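Local coordinates for protein pectate lyase (Bacillus, PDB 3VMW) that probably cleaves pectate, the polygalacturonate backbone of pectin, as a secreted polysaccharide lyase of family 1, and here holds linked galacturonic acid units, at residues Asn227-Asn232 with Gly266-Ser271; Trp176-Val181 with Ser206-Ile211. All coordinates share one frame; numbering follows the deposited sequence.

Contact 1 of 2, residues Asn227-Asn232 with Gly266-Ser271; sequences NDTAIN and GWFYGS. With ADA (alpha-D-galactopyranuronic acid), chain B; ADA (alpha-D-galactopyranuronic acid), chain C.
Asp228, Thr229 and Asn232 meet Tyr269, Phe268 and Gly266 in a buried polar and aromatic contact, where the loop after strand 265-266 packs beside strand 231-234. Gly266 N donates to Ile231 O (3.0 Å) in the parallel bridge. After Gly266 the second segment leaves the strand, and the Asn232 amide takes over the pairing: its OD1 accepts from Phe268 N (2.9 Å) while its ND2 donates to Phe268 O (2.9 Å). CG anti to the backbone N (chi1 -173°) brings the amide there, though both donors stand above the carbonyl planes, off the lone pairs. Gly270 N donates to the same Phe268 O from the other face, closing a classic gamma turn centred on Tyr269. Thr229 CG2 sits over the centre of one Phe268 face, a CH-pi contact of 3.9 Å to the ring centroid, and Gly266 lies on the opposite face. Tyr269 OH makes a very short bond to Asp228 OD2 (2.5 Å); the carboxylate lies nearly in the ring plane (8°), with OD2 at the ring edge. Lys262, which also binds galacturonate, forms a salt bridge to that oxygen. Phe268 CB covers one Tyr269 face; C4 of the chain C sugar lies off-centre over the other, 4.0 Å above the plane. The arrangement is consistent with an aromatic sugar platform beside the substrate groove of a pectate lyase beta-helix.

Contact 2 of 2, residues Trp176-Val181 with Ser206-Ile211; sequences WKTMLV and SRVPLI. With ADA (alpha-D-galactopyranuronic acid), chain D; ADA (alpha-D-galactopyranuronic acid), chain C; SO4 (sulfate ion), chain E.
Lys177 and Arg207 run side by side in the same direction, and Lys177 CD lies over the centre of the guanidinium face, 3.8 Å from Arg207 CZ. Their charged ends meet on one sulfate, probably from the crystallisation liquor: Lys177 NZ donates to its O2 (2.8 Å). Arg207 NH2 donates to the same sulfate O2 (3.1 Å), and Arg207 NH1 reaches O3. The lysine chain bends at its third torsion (-59°), which turns NZ toward the anion. Arg207 NH2 also donates to ring oxygen O5 of the chain D galacturonate (3.3 Å), a nearly straight bond at 171°. Ser206 OG binds carboxylate oxygen O6B of the chain C sugar (2.8 Å). Asp150 and Asp153 form salt bridges to Lys177 NZ, and a water links Arg207 NH1 to Lys177 O. With an alanine in place of Arg207, the sulfate and the chain D ring oxygen would probably lose their guanidinium donors and the aliphatic part of Lys177 would be left without the flat surface it covers.

Behind this polar layer the backbones pair in parallel, but the register slips by one residue where Arg207, Val208 and the cis-linked Pro209 kink the second chain. Ser206 O is gripped twice, by Thr178 N and by Thr178 OG1 (2.8 Å). Pairing resumes at Leu210, which bonds to Met179 O and Val181 N. Met179 CE packs against Pro209 CB (3.9 Å), beside Tyr196 and Phe201. Residues 207-212 match the RXPXXR signature of pectate lyases; Arg207, the first arginine of that motif, is set with Lys177 beside sugar and anion, consistent with a cleft built to receive a polyanionic chain.

In the fold
Contact 2 (176-181 with 206-211) is complete before contact 1 (227-232 with 266-271) begins, and their centres lie about 9 Å apart. Both belong to successive turns of the parallel beta-helix: strand 177-181 pairs with 210-212, that with 231-234, and that with 265-266, so the contacts lie on neighbouring turns of the solenoid. The join between the contacts is made by probable hydrogen bonds, Asn232 O to Ile211 N (2.8 Å) and Ala230 O to Val208 N (2.9 Å). Both contacts touch the chain C galacturonate, which is glycosidically linked to those of chains B and D. The stacked turns thus illustrate how a solenoid can line up side chains along an extended substrate.

Contact 1 of 2, residues Asn227-Asn232 with Gly266-Ser271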
ATOM      1  N   ASN A 227       6.622 -14.877   7.284  1.00 18.38           N
ATOM      2  CA  ASN A 227       7.769 -15.739   7.540  1.00 22.20           C
ATOM      3  C   ASN A 227       8.877 -15.129   8.405  1.00 23.10           C
ATOM      4  O   ASN A 227       9.382 -15.799   9.311  1.00 24.50           O
ATOM      5  CB  ASN A 227       8.354 -16.237   6.223  1.00 20.89           C
ATOM      6  CG  ASN A 227       9.425 -17.291   6.427  1.00 29.44           C
ATOM      7  OD1 ASN A 227       9.133 -18.388   6.893  1.00 30.76           O
ATOM      8  ND2 ASN A 227      10.680 -16.968   6.051  1.00 31.02           N
ATOM      9  N   ASP A 228       9.271 -13.884   8.129  1.00 21.54           N
ATOM     10  CA  ASP A 228      10.437 -13.308   8.836  1.00 18.66           C
ATOM     11  C   ASP A 228      10.049 -12.233   9.835  1.00 20.48           C
ATOM     12  O   ASP A 228      10.164 -12.452  11.040  1.00 20.39           O
ATOM     13  CB  ASP A 228      11.492 -12.800   7.844  1.00 23.74           C
ATOM     14  CG  ASP A 228      12.896 -12.868   8.414  1.00 25.52           C
ATOM     15  OD1 ASP A 228      13.309 -13.950   8.867  1.00 29.28           O
ATOM     16  OD2 ASP A 228      13.566 -11.827   8.450  1.00 23.83           O
ATOM     17  N   THR A 229       9.496 -11.124   9.345  1.00 18.38           N
ATOM     18  CA  THR A 229       9.112 -10.006  10.196  1.00 15.64           C
ATOM     19  C   THR A 229       7.916  -9.284   9.604  1.00 17.26           C
ATOM     20  O   THR A 229       7.682  -9.347   8.389  1.00 19.79           O
ATOM     21  CB  THR A 229      10.250  -8.999  10.319  1.00 17.57           C
ATOM     22  OG1 THR A 229      10.571  -8.525   9.009  1.00 20.65           O
ATOM     23  CG2 THR A 229      11.517  -9.665  10.913  1.00 17.39           C
ATOM     24  N   ALA A 230       7.142  -8.596  10.445  1.00 18.69           N
ATOM     25  CA  ALA A 230       6.010  -7.824   9.900  1.00 17.67           C
ATOM     26  C   ALA A 230       6.302  -6.325   9.938  1.00 18.73           C
ATOM     27  O   ALA A 230       6.943  -5.789   9.052  1.00 20.05           O
ATOM     28  CB  ALA A 230       4.695  -8.145  10.657  1.00 14.12           C
ATOM     29  N   ILE A 231       5.856  -5.647  10.989  1.00 17.49           N
ATOM     30  CA  ILE A 231       5.982  -4.193  11.017  1.00 19.16           C
ATOM     31  C   ILE A 231       7.395  -3.814  11.480  1.00 18.18           C
ATOM     32  O   ILE A 231       7.803  -4.173  12.572  1.00 18.10           O
ATOM     33  CB  ILE A 231       4.967  -3.615  11.994  1.00 18.10           C
ATOM     34  CG1 ILE A 231       3.545  -4.034  11.556  1.00 16.03           C
ATOM     35  CG2 ILE A 231       5.102  -2.086  12.068  1.00 15.12           C
ATOM     36  CD1 ILE A 231       2.517  -3.826  12.739  1.00 19.08           C
ATOM     37  N   ASN A 232       8.116  -3.080  10.644  1.00 15.79           N
ATOM     38  CA  ASN A 232       9.487  -2.709  10.933  1.00 15.93           C
ATOM     39  C   ASN A 232       9.564  -1.194  11.027  1.00 22.95           C
ATOM     40  O   ASN A 232       9.407  -0.513  10.024  1.00 23.86           O
ATOM     41  CB  ASN A 232      10.395  -3.199   9.795  1.00 15.31           C
ATOM     42  CG  ASN A 232      11.879  -2.995  10.112  1.00 15.75           C
ATOM     43  OD1 ASN A 232      12.215  -2.424  11.151  1.00 19.25           O
ATOM     44  ND2 ASN A 232      12.772  -3.459   9.214  1.00 14.51           N
ATOM     45  N   GLY A 266       8.845  -4.285  15.428  1.00 19.02           N
ATOM     46  CA  GLY A 266      10.159  -4.099  16.032  1.00 21.35           C
ATOM     47  C   GLY A 266      11.014  -3.284  15.082  1.00 21.51           C
ATOM     48  O   GLY A 266      10.506  -2.642  14.172  1.00 20.57           O
ATOM     49  N   TRP A 267      12.321  -3.311  15.314  1.00 18.60           N
ATOM     50  CA  TRP A 267      13.304  -2.639  14.483  1.00 19.52           C
ATOM     51  C   TRP A 267      14.188  -3.757  13.954  1.00 22.50           C
ATOM     52  O   TRP A 267      14.823  -4.486  14.750  1.00 25.08           O
ATOM     53  CB  TRP A 267      14.139  -1.680  15.374  1.00 19.19           C
ATOM     54  CG  TRP A 267      15.289  -1.069  14.675  1.00 24.59           C
ATOM     55  CD1 TRP A 267      15.450  -0.897  13.327  1.00 26.91           C
ATOM     56  CD2 TRP A 267      16.472  -0.550  15.297  1.00 26.03           C
ATOM     57  NE1 TRP A 267      16.671  -0.291  13.082  1.00 24.33           N
ATOM     58  CE2 TRP A 267      17.313  -0.074  14.271  1.00 25.76           C
ATOM     59  CE3 TRP A 267      16.903  -0.449  16.623  1.00 31.01           C
ATOM     60  CZ2 TRP A 267      18.569   0.496  14.532  1.00 28.21           C
ATOM     61  CZ3 TRP A 267      18.161   0.125  16.884  1.00 34.24           C
ATOM     62  CH2 TRP A 267      18.969   0.595  15.845  1.00 30.53           C
ATOM     63  N   PHE A 268      14.226  -3.915  12.633  1.00 20.73           N
ATOM     64  CA  PHE A 268      14.889  -5.066  12.017  1.00 19.00           C
ATOM     65  C   PHE A 268      15.781  -4.641  10.841  1.00 21.54           C
ATOM     66  O   PHE A 268      15.533  -3.610  10.222  1.00 22.56           O
ATOM     67  CB  PHE A 268      13.834  -6.076  11.506  1.00 20.54           C
ATOM     68  CG  PHE A 268      12.779  -6.428  12.521  1.00 21.56           C
ATOM     69  CD1 PHE A 268      13.105  -7.162  13.647  1.00 23.67           C
ATOM     70  CD2 PHE A 268      11.441  -6.029  12.334  1.00 19.77           C
ATOM     71  CE1 PHE A 268      12.128  -7.474  14.595  1.00 20.66           C
ATOM     72  CE2 PHE A 268      10.466  -6.344  13.264  1.00 23.94           C
ATOM     73  CZ  PHE A 268      10.810  -7.070  14.397  1.00 20.34           C
ATOM     74  N   TYR A 269      16.810  -5.444  10.551  1.00 22.61           N
ATOM     75  CA  TYR A 269      17.554  -5.364   9.289  1.00 20.17           C
ATOM     76  C   TYR A 269      18.533  -4.198   9.115  1.00 24.71           C
ATOM     77  O   TYR A 269      19.627  -4.372   8.577  1.00 27.00           O
ATOM     78  CB  TYR A 269      16.577  -5.309   8.137  1.00 23.50           C
ATOM     79  CG  TYR A 269      15.627  -6.469   8.076  1.00 20.24           C
ATOM     80  CD1 TYR A 269      16.026  -7.769   8.392  1.00 21.72           C
ATOM     81  CD2 TYR A 269      14.321  -6.264   7.685  1.00 20.71           C
ATOM     82  CE1 TYR A 269      15.085  -8.855   8.310  1.00 22.49           C
ATOM     83  CE2 TYR A 269      13.401  -7.300   7.619  1.00 23.77           C
ATOM     84  CZ  TYR A 269      13.782  -8.581   7.916  1.00 23.63           C
ATOM     85  OH  TYR A 269      12.825  -9.559   7.814  1.00 20.20           O
ATOM     86  N   GLY A 270      18.144  -2.994   9.505  1.00 26.03           N
ATOM     87  CA  GLY A 270      18.986  -1.862   9.157  1.00 26.90           C
ATOM     88  C   GLY A 270      18.463  -0.510   9.568  1.00 29.49           C
ATOM     89  O   GLY A 270      17.512  -0.426  10.358  1.00 25.28           O
ATOM     90  N   SER A 271      19.104   0.527   9.012  1.00 29.45           N
ATOM     91  CA  SER A 271      18.962   1.916   9.421  1.00 27.21           C
ATOM     92  C   SER A 271      19.707   2.169  10.751  1.00 30.57           C
ATOM     93  O   SER A 271      19.822   1.290  11.594  1.00 31.65           O
ATOM     94  CB  SER A 271      17.485   2.347   9.505  1.00 24.59           C
ATOM     95  OG  SER A 271      16.827   2.161   8.238  1.00 25.52           O
TER
HETATM   96  C1  ADA B   1      16.538 -13.847   7.558  1.00 47.12           C
HETATM   97  C2  ADA B   1      16.388 -13.806   6.079  1.00 44.60           C
HETATM   98  C3  ADA B   1      17.622 -13.427   5.386  1.00 43.23           C
HETATM   99  C4  ADA B   1      18.263 -12.235   5.927  1.00 42.22           C
HETATM  100  C5  ADA B   1      18.387 -12.337   7.424  1.00 44.27           C
HETATM  101  C6  ADA B   1      18.816 -11.078   7.997  1.00 42.49           C
HETATM  102  O2  ADA B   1      15.946 -15.092   5.702  1.00 44.30           O
HETATM  103  O3  ADA B   1      17.367 -13.288   3.968  1.00 40.45           O
HETATM  104  O4  ADA B   1      17.539 -11.000   5.598  1.00 33.61           O
HETATM  105  O5  ADA B   1      17.134 -12.650   8.037  1.00 48.34           O
HETATM  106  O6B ADA B   1      18.155 -10.540   8.916  1.00 36.62           O
HETATM  107  O6A ADA B   1      19.830 -10.539   7.529  1.00 40.29           O
HETATM  108  C1  ADA C   2      17.735 -10.445   4.313  1.00 30.49           C
HETATM  109  C2  ADA C   2      18.559  -9.182   4.415  1.00 30.31           C
HETATM  110  C3  ADA C   2      17.784  -8.103   5.089  1.00 29.59           C
HETATM  111  C4  ADA C   2      16.544  -7.819   4.390  1.00 25.51           C
HETATM  112  C5  ADA C   2      15.729  -9.073   4.351  1.00 23.74           C
HETATM  113  C6  ADA C   2      14.459  -8.922   3.638  1.00 28.05           C
HETATM  114  O2  ADA C   2      19.760  -9.457   5.094  1.00 29.49           O
HETATM  115  O3  ADA C   2      18.609  -6.944   5.293  1.00 30.74           O
HETATM  116  O4  ADA C   2      16.828  -7.371   3.028  1.00 26.88           O
HETATM  117  O5  ADA C   2      16.497 -10.177   3.696  1.00 27.33           O
HETATM  118  O6B ADA C   2      13.593  -8.099   4.008  1.00 23.32           O
HETATM  119  O6A ADA C   2      14.237  -9.652   2.633  1.00 25.29           O

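Contact 2 of 2, residues Trp176-Val181 with Ser206-Ile211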
ATOM      1  N   TRP A 176       7.621 -11.693  -1.219  1.00 18.45           N
ATOM      2  CA  TRP A 176       8.746 -11.409  -0.325  1.00 20.78           C
ATOM      3  C   TRP A 176       8.707 -10.011   0.324  1.00 20.72           C
ATOM      4  O   TRP A 176       8.403  -9.895   1.500  1.00 21.40           O
ATOM      5  CB  TRP A 176      10.086 -11.580  -1.066  1.00 20.07           C
ATOM      6  CG  TRP A 176      10.399 -13.004  -1.391  1.00 26.90           C
ATOM      7  CD1 TRP A 176       9.924 -13.732  -2.456  1.00 25.55           C
ATOM      8  CD2 TRP A 176      11.284 -13.885  -0.662  1.00 26.06           C
ATOM      9  NE1 TRP A 176      10.452 -15.011  -2.423  1.00 26.15           N
ATOM     10  CE2 TRP A 176      11.283 -15.129  -1.336  1.00 27.23           C
ATOM     11  CE3 TRP A 176      12.073 -13.738   0.487  1.00 29.35           C
ATOM     12  CZ2 TRP A 176      12.054 -16.226  -0.898  1.00 32.69           C
ATOM     13  CZ3 TRP A 176      12.825 -14.827   0.928  1.00 28.62           C
ATOM     14  CH2 TRP A 176      12.802 -16.053   0.240  1.00 33.06           C
ATOM     15  N   LYS A 177       9.048  -8.969  -0.442  1.00 18.11           N
ATOM     16  CA  LYS A 177       9.233  -7.620   0.089  1.00 18.69           C
ATOM     17  C   LYS A 177       7.946  -6.821  -0.063  1.00 22.82           C
ATOM     18  O   LYS A 177       7.746  -6.153  -1.069  1.00 20.04           O
ATOM     19  CB  LYS A 177      10.356  -6.903  -0.670  1.00 17.59           C
ATOM     20  CG  LYS A 177      11.693  -7.654  -0.545  1.00 22.63           C
ATOM     21  CD  LYS A 177      12.829  -6.859  -1.192  1.00 27.52           C
ATOM     22  CE  LYS A 177      12.567  -6.598  -2.686  1.00 25.94           C
ATOM     23  NZ  LYS A 177      13.738  -5.864  -3.268  1.00 28.70           N
ATOM     24  N   THR A 178       7.081  -6.876   0.946  1.00 16.38           N
ATOM     25  CA  THR A 178       5.684  -6.519   0.725  1.00 16.28           C
ATOM     26  C   THR A 178       5.448  -5.007   0.511  1.00 19.22           C
ATOM     27  O   THR A 178       4.896  -4.601  -0.510  1.00 19.65           O
ATOM     28  CB  THR A 178       4.767  -7.050   1.835  1.00 18.67           C
ATOM     29  OG1 THR A 178       5.189  -8.376   2.222  1.00 19.63           O
ATOM     30  CG2 THR A 178       3.298  -7.094   1.339  1.00 21.07           C
ATOM     31  N   MET A 179       5.843  -4.190   1.478  1.00 17.28           N
ATOM     32  CA  MET A 179       5.429  -2.790   1.481  1.00 16.97           C
ATOM     33  C   MET A 179       6.521  -1.937   2.085  1.00 23.06           C
ATOM     34  O   MET A 179       7.007  -2.220   3.186  1.00 21.00           O
ATOM     35  CB  MET A 179       4.179  -2.594   2.335  1.00 16.41           C
ATOM     36  CG  MET A 179       2.945  -3.291   1.779  1.00 18.13           C
ATOM     37  SD  MET A 179       1.439  -2.835   2.671  1.00 20.16           S
ATOM     38  CE  MET A 179       1.892  -3.162   4.401  1.00 20.57           C
ATOM     39  N   LEU A 180       6.858  -0.858   1.394  1.00 16.21           N
ATOM     40  CA  LEU A 180       7.890   0.037   1.879  1.00 16.73           C
ATOM     41  C   LEU A 180       7.284   1.416   2.096  1.00 21.68           C
ATOM     42  O   LEU A 180       6.362   1.833   1.364  1.00 20.32           O
ATOM     43  CB  LEU A 180       8.973   0.069   0.795  1.00 28.35           C
ATOM     44  CG  LEU A 180      10.095   1.059   0.971  1.00 38.46           C
ATOM     45  CD1 LEU A 180      11.461   0.354   0.837  1.00 41.68           C
ATOM     46  CD2 LEU A 180       9.913   2.138  -0.056  1.00 31.31           C
ATOM     47  N   VAL A 181       7.756   2.120   3.121  1.00 17.24           N
ATOM     48  CA  VAL A 181       7.407   3.523   3.321  1.00 19.49           C
ATOM     49  C   VAL A 181       8.717   4.271   3.533  1.00 24.36           C
ATOM     50  O   VAL A 181       9.237   4.267   4.650  1.00 21.78           O
ATOM     51  CB  VAL A 181       6.477   3.740   4.571  1.00 19.58           C
ATOM     52  CG1 VAL A 181       6.151   5.227   4.738  1.00 19.11           C
ATOM     53  CG2 VAL A 181       5.170   2.925   4.424  1.00 18.83           C
ATOM     54  N   SER A 206       8.527 -10.336   4.486  1.00 19.48           N
ATOM     55  CA  SER A 206       8.885  -9.181   5.282  1.00 16.00           C
ATOM     56  C   SER A 206       8.229  -7.902   4.756  1.00 18.13           C
ATOM     57  O   SER A 206       7.494  -7.902   3.764  1.00 18.58           O
ATOM     58  CB  SER A 206      10.431  -9.008   5.298  1.00 17.29           C
ATOM     59  OG  SER A 206      10.875  -8.582   3.998  1.00 22.21           O
ATOM     60  N   ARG A 207       8.505  -6.817   5.459  1.00 17.77           N
ATOM     61  CA  ARG A 207       8.057  -5.479   5.111  1.00 15.42           C
ATOM     62  C   ARG A 207       6.558  -5.311   5.178  1.00 19.06           C
ATOM     63  O   ARG A 207       5.910  -5.078   4.146  1.00 19.24           O
ATOM     64  CB  ARG A 207       8.567  -5.067   3.710  1.00 18.23           C
ATOM     65  CG  ARG A 207      10.085  -5.072   3.621  1.00 16.89           C
ATOM     66  CD  ARG A 207      10.523  -4.425   2.271  1.00 16.67           C
ATOM     67  NE  ARG A 207      11.972  -4.374   2.155  1.00 20.56           N
ATOM     68  CZ  ARG A 207      12.598  -3.799   1.132  1.00 24.06           C
ATOM     69  NH1 ARG A 207      11.877  -3.275   0.148  1.00 21.87           N
ATOM     70  NH2 ARG A 207      13.923  -3.750   1.094  1.00 23.83           N
ATOM     71  N   VAL A 208       5.997  -5.385   6.383  1.00 15.17           N
ATOM     72  CA  VAL A 208       4.546  -5.280   6.463  1.00 15.42           C
ATOM     73  C   VAL A 208       4.091  -4.234   7.465  1.00 16.56           C
ATOM     74  O   VAL A 208       3.434  -4.563   8.438  1.00 15.85           O
ATOM     75  CB  VAL A 208       3.928  -6.640   6.807  1.00 16.83           C
ATOM     76  CG1 VAL A 208       2.434  -6.703   6.309  1.00 18.52           C
ATOM     77  CG2 VAL A 208       4.747  -7.769   6.137  1.00 16.51           C
ATOM     78  N   PRO A 209       4.461  -2.971   7.239  1.00 16.79           N
ATOM     79  CA  PRO A 209       5.362  -2.492   6.185  1.00 14.88           C
ATOM     80  C   PRO A 209       6.752  -2.285   6.777  1.00 18.33           C
ATOM     81  O   PRO A 209       6.944  -2.361   8.013  1.00 17.93           O
ATOM     82  CB  PRO A 209       4.821  -1.067   5.879  1.00 17.38           C
ATOM     83  CG  PRO A 209       3.699  -0.795   6.949  1.00 20.20           C
ATOM     84  CD  PRO A 209       3.954  -1.851   8.049  1.00 18.74           C
ATOM     85  N   LEU A 210       7.707  -1.981   5.895  1.00 16.19           N
ATOM     86  CA  LEU A 210       8.969  -1.383   6.319  1.00 17.01           C
ATOM     87  C   LEU A 210       8.732   0.130   6.399  1.00 21.37           C
ATOM     88  O   LEU A 210       8.478   0.776   5.369  1.00 22.52           O
ATOM     89  CB  LEU A 210      10.029  -1.675   5.278  1.00 16.99           C
ATOM     90  CG  LEU A 210      11.509  -1.275   5.549  1.00 18.83           C
ATOM     91  CD1 LEU A 210      12.413  -1.758   4.398  1.00 19.22           C
ATOM     92  CD2 LEU A 210      11.628   0.211   5.658  1.00 20.57           C
ATOM     93  N   ILE A 211       8.817   0.707   7.596  1.00 17.29           N
ATOM     94  CA  ILE A 211       8.500   2.119   7.747  1.00 16.20           C
ATOM     95  C   ILE A 211       9.738   2.908   8.186  1.00 18.34           C
ATOM     96  O   ILE A 211      10.290   2.633   9.241  1.00 18.57           O
ATOM     97  CB  ILE A 211       7.395   2.384   8.820  1.00 16.36           C
ATOM     98  CG1 ILE A 211       6.174   1.471   8.637  1.00 18.47           C
ATOM     99  CG2 ILE A 211       6.961   3.860   8.783  1.00 16.10           C
ATOM    100  CD1 ILE A 211       5.310   1.462   9.928  1.00 18.99           C
TER
HETATM  101  C1  ADA D   3      15.998  -6.409   2.456  1.00 26.30           C
HETATM  102  C2  ADA D   3      16.717  -5.926   1.204  1.00 28.10           C
HETATM  103  C3  ADA D   3      17.912  -5.103   1.546  1.00 34.37           C
HETATM  104  C4  ADA D   3      17.640  -4.008   2.445  1.00 30.86           C
HETATM  105  C5  ADA D   3      16.888  -4.489   3.682  1.00 29.39           C
HETATM  106  C6  ADA D   3      16.441  -3.448   4.598  1.00 32.00           C
HETATM  107  O2  ADA D   3      17.101  -7.083   0.525  1.00 30.16           O
HETATM  108  O3  ADA D   3      18.454  -4.574   0.304  1.00 29.78           O
HETATM  109  O4  ADA D   3      16.813  -3.070   1.751  1.00 29.40           O
HETATM  110  O5  ADA D   3      15.719  -5.342   3.333  1.00 28.13           O
HETATM  111  O6B ADA D   3      17.234  -2.544   4.965  1.00 28.24           O
HETATM  112  O6A ADA D   3      15.267  -3.492   5.099  1.00 22.70           O
HETATM  113  C1  ADA C   2      17.735 -10.445   4.313  1.00 30.49           C
HETATM  114  C2  ADA C   2      18.559  -9.182   4.415  1.00 30.31           C
HETATM  115  C3  ADA C   2      17.784  -8.103   5.089  1.00 29.59           C
HETATM  116  C4  ADA C   2      16.544  -7.819   4.390  1.00 25.51           C
HETATM  117  C5  ADA C   2      15.729  -9.073   4.351  1.00 23.74           C
HETATM  118  C6  ADA C   2      14.459  -8.922   3.638  1.00 28.05           C
HETATM  119  O2  ADA C   2      19.760  -9.457   5.094  1.00 29.49           O
HETATM  120  O3  ADA C   2      18.609  -6.944   5.293  1.00 30.74           O
HETATM  121  O4  ADA C   2      16.828  -7.371   3.028  1.00 26.88           O
HETATM  122  O5  ADA C   2      16.497 -10.177   3.696  1.00 27.33           O
HETATM  123  O6B ADA C   2      13.593  -8.099   4.008  1.00 23.32           O
HETATM  124  O6A ADA C   2      14.237  -9.652   2.633  1.00 25.29           O
HETATM  125  S   SO4 E 904      14.174  -2.175  -2.605  1.00 57.94           S
HETATM  126  O1  SO4 E 904      15.040  -1.222  -1.913  1.00 60.53           O
HETATM  127  O2  SO4 E 904      14.316  -3.474  -1.954  1.00 55.14           O
HETATM  128  O3  SO4 E 904      12.788  -1.707  -2.557  1.00 63.76           O
HETATM  129  O4  SO4 E 904      14.522  -2.302  -4.022  1.00 60.09           O
HETATM  130  O   HOH W   1       8.760  -3.449  -0.561  1.00 22.44           O